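Local atomic coordinates of prolyl oligopeptidase (Novosphingobium capsulatum, PDB entry 1YR2), a protein that probably hydrolyses oligopeptides on the carboxyl side of proline, and far less readily of alanine, as a serine peptidase of the prolyl oligopeptidase family. Residues V584-P589 against H639-G644; G327-F332 against I343-L348. One frame throughout, in Å; residues are numbered along the deposited sequence.

Contact 1: V584-P589 against H639-G644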
loop_
_atom_site.group_PDB
_atom_site.type_symbol
_atom_site.label_atom_id
_atom_site.label_comp_id
_atom_site.label_asym_id
_atom_site.label_seq_id
_atom_site.Cartn_x
_atom_site.Cartn_y
_atom_site.Cartn_z
ATOM N N VAL A 584 18.891 14.487 -7.643
ATOM C CA VAL A 584 19.490 15.134 -6.474
ATOM C C VAL A 584 20.991 14.743 -6.359
ATOM O O VAL A 584 21.792 15.506 -5.829
ATOM C CB VAL A 584 18.733 14.854 -5.150
ATOM C CG1 VAL A 584 17.316 15.281 -5.273
ATOM C CG2 VAL A 584 18.866 13.337 -4.713
ATOM N N THR A 585 21.379 13.591 -6.887
ATOM C CA THR A 585 22.781 13.174 -6.879
ATOM C C THR A 585 23.628 14.125 -7.777
ATOM O O THR A 585 24.709 14.505 -7.403
ATOM C CB THR A 585 22.947 11.693 -7.332
ATOM O OG1 THR A 585 22.421 10.769 -6.345
ATOM C CG2 THR A 585 24.420 11.348 -7.458
ATOM N N ASN A 586 23.116 14.505 -8.944
ATOM C CA ASN A 586 23.787 15.493 -9.800
ATOM C C ASN A 586 23.841 16.854 -9.155
ATOM O O ASN A 586 24.846 17.541 -9.291
ATOM C CB ASN A 586 23.093 15.614 -11.164
ATOM C CG ASN A 586 23.341 14.439 -12.048
ATOM O OD1 ASN A 586 24.364 13.771 -11.907
ATOM N ND2 ASN A 586 22.424 14.161 -12.962
ATOM N N GLN A 587 22.753 17.273 -8.495
ATOM C CA GLN A 587 22.629 18.651 -7.994
ATOM C C GLN A 587 23.425 18.861 -6.694
ATOM O O GLN A 587 24.072 19.912 -6.503
ATOM C CB GLN A 587 21.145 19.045 -7.835
ATOM C CG GLN A 587 20.384 19.038 -9.140
ATOM C CD GLN A 587 18.886 19.400 -9.020
ATOM O OE1 GLN A 587 18.404 19.716 -7.942
ATOM N NE2 GLN A 587 18.170 19.379 -10.154
ATOM N N ARG A 588 23.423 17.849 -5.822
ATOM C CA ARG A 588 24.070 17.947 -4.506
ATOM C C ARG A 588 24.832 16.684 -4.148
ATOM O O ARG A 588 24.564 16.051 -3.139
ATOM C CB ARG A 588 23.046 18.276 -3.426
ATOM C CG ARG A 588 22.498 19.671 -3.530
ATOM C CD ARG A 588 23.501 20.779 -3.344
ATOM N NE ARG A 588 24.235 20.597 -2.098
ATOM C CZ ARG A 588 23.750 20.974 -0.907
ATOM N NH1 ARG A 588 22.587 21.582 -0.820
ATOM N NH2 ARG A 588 24.449 20.772 0.193
ATOM N N PRO A 589 25.824 16.336 -4.956
ATOM C CA PRO A 589 26.641 15.137 -4.704
ATOM C C PRO A 589 27.349 15.222 -3.359
ATOM O O PRO A 589 27.603 14.177 -2.736
ATOM C CB PRO A 589 27.636 15.125 -5.855
ATOM C CG PRO A 589 27.631 16.514 -6.390
ATOM C CD PRO A 589 26.248 17.056 -6.162
ATOM N N HIS A 639 21.850 13.437 -18.584
ATOM C CA HIS A 639 22.398 14.599 -19.293
ATOM C C HIS A 639 23.046 15.593 -18.347
ATOM O O HIS A 639 23.563 16.604 -18.801
ATOM C CB HIS A 639 21.302 15.325 -20.112
ATOM C CG HIS A 639 20.696 14.468 -21.161
ATOM N ND1 HIS A 639 19.554 13.741 -20.934
ATOM C CD2 HIS A 639 21.095 14.177 -22.421
ATOM C CE1 HIS A 639 19.269 13.036 -22.020
ATOM N NE2 HIS A 639 20.199 13.276 -22.931
ATOM N N ASN A 640 22.984 15.343 -17.029
ATOM C CA ASN A 640 23.496 16.296 -16.039
ATOM C C ASN A 640 24.590 15.788 -15.116
ATOM O O ASN A 640 24.814 16.332 -14.046
ATOM C CB ASN A 640 22.361 16.870 -15.195
ATOM C CG ASN A 640 21.510 17.848 -15.979
ATOM O OD1 ASN A 640 21.937 18.961 -16.213
ATOM N ND2 ASN A 640 20.348 17.401 -16.472
ATOM N N VAL A 641 25.263 14.726 -15.512
ATOM C CA VAL A 641 26.446 14.290 -14.761
ATOM C C VAL A 641 27.559 15.364 -14.891
ATOM O O VAL A 641 27.859 15.823 -15.991
ATOM C CB VAL A 641 26.917 12.897 -15.259
ATOM C CG1 VAL A 641 28.117 12.383 -14.477
ATOM C CG2 VAL A 641 25.837 11.904 -15.138
ATOM N N ARG A 642 28.171 15.736 -13.769
ATOM C CA ARG A 642 29.112 16.868 -13.689
ATOM C C ARG A 642 30.531 16.448 -13.434
ATOM O O ARG A 642 30.894 16.092 -12.292
ATOM C CB ARG A 642 28.738 17.781 -12.534
ATOM C CG ARG A 642 27.343 18.326 -12.631
ATOM C CD ARG A 642 26.821 18.743 -11.310
ATOM N NE ARG A 642 27.731 19.690 -10.702
ATOM C CZ ARG A 642 27.656 20.100 -9.436
ATOM N NH1 ARG A 642 26.719 19.632 -8.606
ATOM N NH2 ARG A 642 28.553 20.974 -8.994
ATOM N N SER A 643 31.391 16.532 -14.428
ATOM C CA SER A 643 32.767 16.127 -14.156
ATOM C C SER A 643 33.504 17.160 -13.308
ATOM O O SER A 643 33.144 18.336 -13.235
ATOM C CB SER A 643 33.498 15.752 -15.439
ATOM O OG SER A 643 33.556 16.898 -16.272
ATOM N N GLY A 644 34.507 16.674 -12.609
ATOM C CA GLY A 644 35.300 17.468 -11.706
ATOM C C GLY A 644 34.814 17.512 -10.272
ATOM O O GLY A 644 35.432 18.147 -9.455
#
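Arg-642 NH1 donates to the backbone O of Asn-586 at 2.9 Å, with a nearly straight N-H...O angle of 171°. The contact lies in the alpha/beta-hydrolase domain. Helix 576-587 directly follows strand 569-574; as in other members of this fold, the turn between them is probably the nucleophile elbow. The helix ends here, and Arg-588 is the first residue to leave helical geometry. The loop 639-644 runs past this end. The accepting oxygen lies in the guanidinium plane, at its edge. Arg-642 gets there by a bend at chi3 (55°), which turns the edge of the guanidinium toward the helix end. Its CD also comes within 3.1 Å of Asn-586 O. A positive group beside the last carbonyls of a helix is likely to suit the helix dipole.

The side chain of Asn-586 meets the loop backbone. Asn-640 O stands almost straight above the Asn-586 amide carbon CG, 3.1 Å away. Asn-640 O is also 3.4 Å from Asn-586 ND2, but the angle is too poor for a hydrogen bond. The amide is instead fixed from outside the two segments: OD1 is bonded to Tyr-647 OH, and ND2 to Pro-637 O. The same tyrosine hydroxyl is bonded to Arg-642 N, so it ties the helix residue to the loop. Asn-640 CB packs over the same face of the amide, 3.5 Å from Asn-586 ND2. The amide end of Asn-640 leads away from the helix, where its ND2 is bonded to Ser-636 O and Arg-633 O. Val-641 CA lies 3.6 Å from Asn-586 OD1. Pro-589 completes the contact: its ring crosses the Arg-642 side chain at about a right angle, with CD 3.6 Å from NH1.

Contact 2: G327-F332 against I343-L348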
loop_
_atom_site.group_PDB
_atom_site.type_symbol
_atom_site.label_atom_id
_atom_site.label_comp_id
_atom_site.label_asym_id
_atom_site.label_seq_id
_atom_site.Cartn_x
_atom_site.Cartn_y
_atom_site.Cartn_z
ATOM N N GLY A 327 -31.859 0.215 12.737
ATOM C CA GLY A 327 -33.272 0.589 12.696
ATOM C C GLY A 327 -33.609 1.057 11.282
ATOM O O GLY A 327 -33.270 0.386 10.315
ATOM N N ASP A 328 -34.232 2.221 11.139
ATOM C CA ASP A 328 -34.570 2.726 9.807
ATOM C C ASP A 328 -33.657 3.866 9.391
ATOM O O ASP A 328 -34.027 4.737 8.604
ATOM C CB ASP A 328 -36.020 3.157 9.754
ATOM C CG ASP A 328 -36.984 1.995 9.723
ATOM O OD1 ASP A 328 -36.603 0.886 9.240
ATOM O OD2 ASP A 328 -38.173 2.145 10.095
ATOM N N GLN A 329 -32.458 3.874 9.967
ATOM C CA GLN A 329 -31.414 4.815 9.582
ATOM C C GLN A 329 -30.228 4.068 8.987
ATOM O O GLN A 329 -29.781 3.077 9.530
ATOM C CB GLN A 329 -30.989 5.647 10.792
ATOM C CG GLN A 329 -32.137 6.570 11.244
ATOM C CD GLN A 329 -31.815 7.420 12.421
ATOM O OE1 GLN A 329 -30.999 7.036 13.262
ATOM N NE2 GLN A 329 -32.452 8.587 12.496
ATOM N N LEU A 330 -29.712 4.589 7.889
ATOM C CA LEU A 330 -28.557 4.065 7.196
ATOM C C LEU A 330 -27.454 5.131 7.144
ATOM O O LEU A 330 -27.727 6.304 6.980
ATOM C CB LEU A 330 -28.963 3.737 5.763
ATOM C CG LEU A 330 -30.124 2.774 5.514
ATOM C CD1 LEU A 330 -30.244 2.540 4.011
ATOM C CD2 LEU A 330 -29.962 1.462 6.236
ATOM N N TRP A 331 -26.193 4.725 7.196
ATOM C CA TRP A 331 -25.093 5.672 7.072
ATOM C C TRP A 331 -24.274 5.318 5.837
ATOM O O TRP A 331 -24.045 4.162 5.575
ATOM C CB TRP A 331 -24.170 5.565 8.288
ATOM C CG TRP A 331 -24.777 6.250 9.474
ATOM C CD1 TRP A 331 -24.508 7.506 9.909
ATOM C CD2 TRP A 331 -25.777 5.736 10.349
ATOM N NE1 TRP A 331 -25.250 7.799 11.025
ATOM C CE2 TRP A 331 -26.031 6.728 11.333
ATOM C CE3 TRP A 331 -26.426 4.510 10.465
ATOM C CZ2 TRP A 331 -26.967 6.568 12.360
ATOM C CZ3 TRP A 331 -27.360 4.345 11.514
ATOM C CH2 TRP A 331 -27.617 5.377 12.432
ATOM N N PHE A 332 -23.805 6.340 5.132
ATOM C CA PHE A 332 -23.004 6.220 3.938
ATOM C C PHE A 332 -21.799 7.165 4.005
ATOM O O PHE A 332 -21.847 8.241 4.602
ATOM C CB PHE A 332 -23.831 6.639 2.665
ATOM C CG PHE A 332 -24.967 5.720 2.350
ATOM C CD1 PHE A 332 -26.184 5.909 2.980
ATOM C CD2 PHE A 332 -24.846 4.688 1.413
ATOM C CE1 PHE A 332 -27.254 5.103 2.717
ATOM C CE2 PHE A 332 -25.945 3.861 1.135
ATOM C CZ PHE A 332 -27.138 4.057 1.796
ATOM N N ILE A 343 -19.875 12.040 5.869
ATOM C CA ILE A 343 -20.778 11.003 6.340
ATOM C C ILE A 343 -22.216 11.507 6.353
ATOM O O ILE A 343 -22.524 12.487 7.020
ATOM C CB ILE A 343 -20.360 10.566 7.742
ATOM C CG1 ILE A 343 -18.902 10.049 7.687
ATOM C CG2 ILE A 343 -21.265 9.406 8.203
ATOM C CD1 ILE A 343 -18.356 9.689 9.007
ATOM N N VAL A 344 -23.061 10.795 5.637
ATOM C CA VAL A 344 -24.478 11.103 5.503
ATOM C C VAL A 344 -25.337 10.001 6.141
ATOM O O VAL A 344 -25.165 8.800 5.879
ATOM C CB VAL A 344 -24.878 11.297 4.029
ATOM C CG1 VAL A 344 -26.357 11.578 3.895
ATOM C CG2 VAL A 344 -24.124 12.451 3.421
ATOM N N ARG A 345 -26.271 10.450 6.956
ATOM C CA ARG A 345 -27.296 9.577 7.554
ATOM C C ARG A 345 -28.576 9.705 6.789
ATOM O O ARG A 345 -29.073 10.802 6.592
ATOM C CB ARG A 345 -27.522 9.947 8.979
ATOM C CG ARG A 345 -28.479 9.014 9.723
ATOM C CD ARG A 345 -28.755 9.410 11.153
ATOM N NE ARG A 345 -29.481 10.681 11.153
ATOM C CZ ARG A 345 -29.584 11.526 12.149
ATOM N NH1 ARG A 345 -29.087 11.287 13.352
ATOM N NH2 ARG A 345 -30.248 12.637 11.925
ATOM N N VAL A 346 -29.098 8.603 6.293
ATOM C CA VAL A 346 -30.402 8.635 5.623
ATOM C C VAL A 346 -31.444 7.978 6.524
ATOM O O VAL A 346 -31.281 6.834 6.939
ATOM C CB VAL A 346 -30.305 7.874 4.338
ATOM C CG1 VAL A 346 -31.622 7.895 3.584
ATOM C CG2 VAL A 346 -29.230 8.478 3.525
ATOM N N ASP A 347 -32.487 8.712 6.864
ATOM C CA ASP A 347 -33.603 8.213 7.684
ATOM C C ASP A 347 -34.756 7.828 6.778
ATOM O O ASP A 347 -35.227 8.637 5.968
ATOM C CB ASP A 347 -34.029 9.302 8.648
ATOM C CG ASP A 347 -34.986 8.803 9.714
ATOM O OD1 ASP A 347 -36.068 8.315 9.356
ATOM O OD2 ASP A 347 -34.738 8.869 10.934
ATOM N N LEU A 348 -35.149 6.561 6.853
ATOM C CA LEU A 348 -36.211 6.044 6.022
ATOM C C LEU A 348 -37.487 5.748 6.779
ATOM O O LEU A 348 -38.315 5.006 6.272
ATOM C CB LEU A 348 -35.706 4.751 5.379
ATOM C CG LEU A 348 -34.431 4.915 4.548
ATOM C CD1 LEU A 348 -33.778 3.560 4.227
ATOM C CD2 LEU A 348 -34.675 5.652 3.276
HETATM O O HOH W 1 -28.913 8.797 14.513
#
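Leu-330 and Val-346 form a hydrogen-bonded antiparallel pair: Leu-330 N gives to Val-346 O at 2.9 Å, and Val-346 N returns a bond to Leu-330 O at 2.8 Å. Phe-332 and Val-344 repeat the pattern. Leu-348 N to Asp-328 O closes the far end. This is a beta hairpin within one blade of the propeller domain.

Polar side chains meet on the face carrying Gln-329, Arg-345 and Asp-347. Gln-329 NE2 donates to Asp-347 OD2 at 2.8 Å, on the anti side of the carboxylate; the amide and carboxylate planes are 87° apart. The other oxygen, OD1, is bonded to Ser-349 OG. The Gln-329 amide also lies nearly parallel to the Arg-345 guanidinium, NE2 over one face, and a water bridges Gln-329 OE1 to Arg-345 NH1. Replacing Gln-329 by an alanine would probably leave Asp-347 OD2 without its amide donor and remove the water bridge to Arg-345, letting the guanidinium turn more freely.

Beside this group is a CH-pi contact. With its CG anti to the backbone N (chi1 -175°), Arg-345 runs alongside the indole, and CG sits over the face of the Trp-331 five-membered ring, 4.0 Å from its centroid. Arg-345 CD approaches Trp-331 CZ2 at 3.6 Å.

Apolar contacts fill the other face: Leu-330 CD1 meets Leu-348 CD1 at 3.7 Å, and Val-346 CG2 touches Phe-332 CE1 at 4.0 Å.

The hairpin is the middle of a four-stranded sheet, between strands 320-326 and 354-357. Leu-330 and Phe-332 pack on Val-283 of strand 281-287, in the preceding blade. Trp-331 NE1 bonds Leu-393 O, just after strand 385-392 of the following blade.

From the N terminus, the chain reaches contact 2 first. It closes a short hairpin, with ten residues between its segments, inside one four-stranded blade of the seven-bladed propeller. The chain then completes the remaining blades and returns to the alpha/beta-hydrolase domain, which in this family includes the N-terminal region. Contact 1 closes a longer loop there. The 49 residues between its segments include strand 594-598 and helices 617-620 and 626-633. It joins the end of helix 576-587 to the loop leading into strand 649-654. The two contacts follow in series and neither nest nor cross. Their centres are about 59 Å apart, on opposite sides of the chain's centre, and each ties together parts of its own domain.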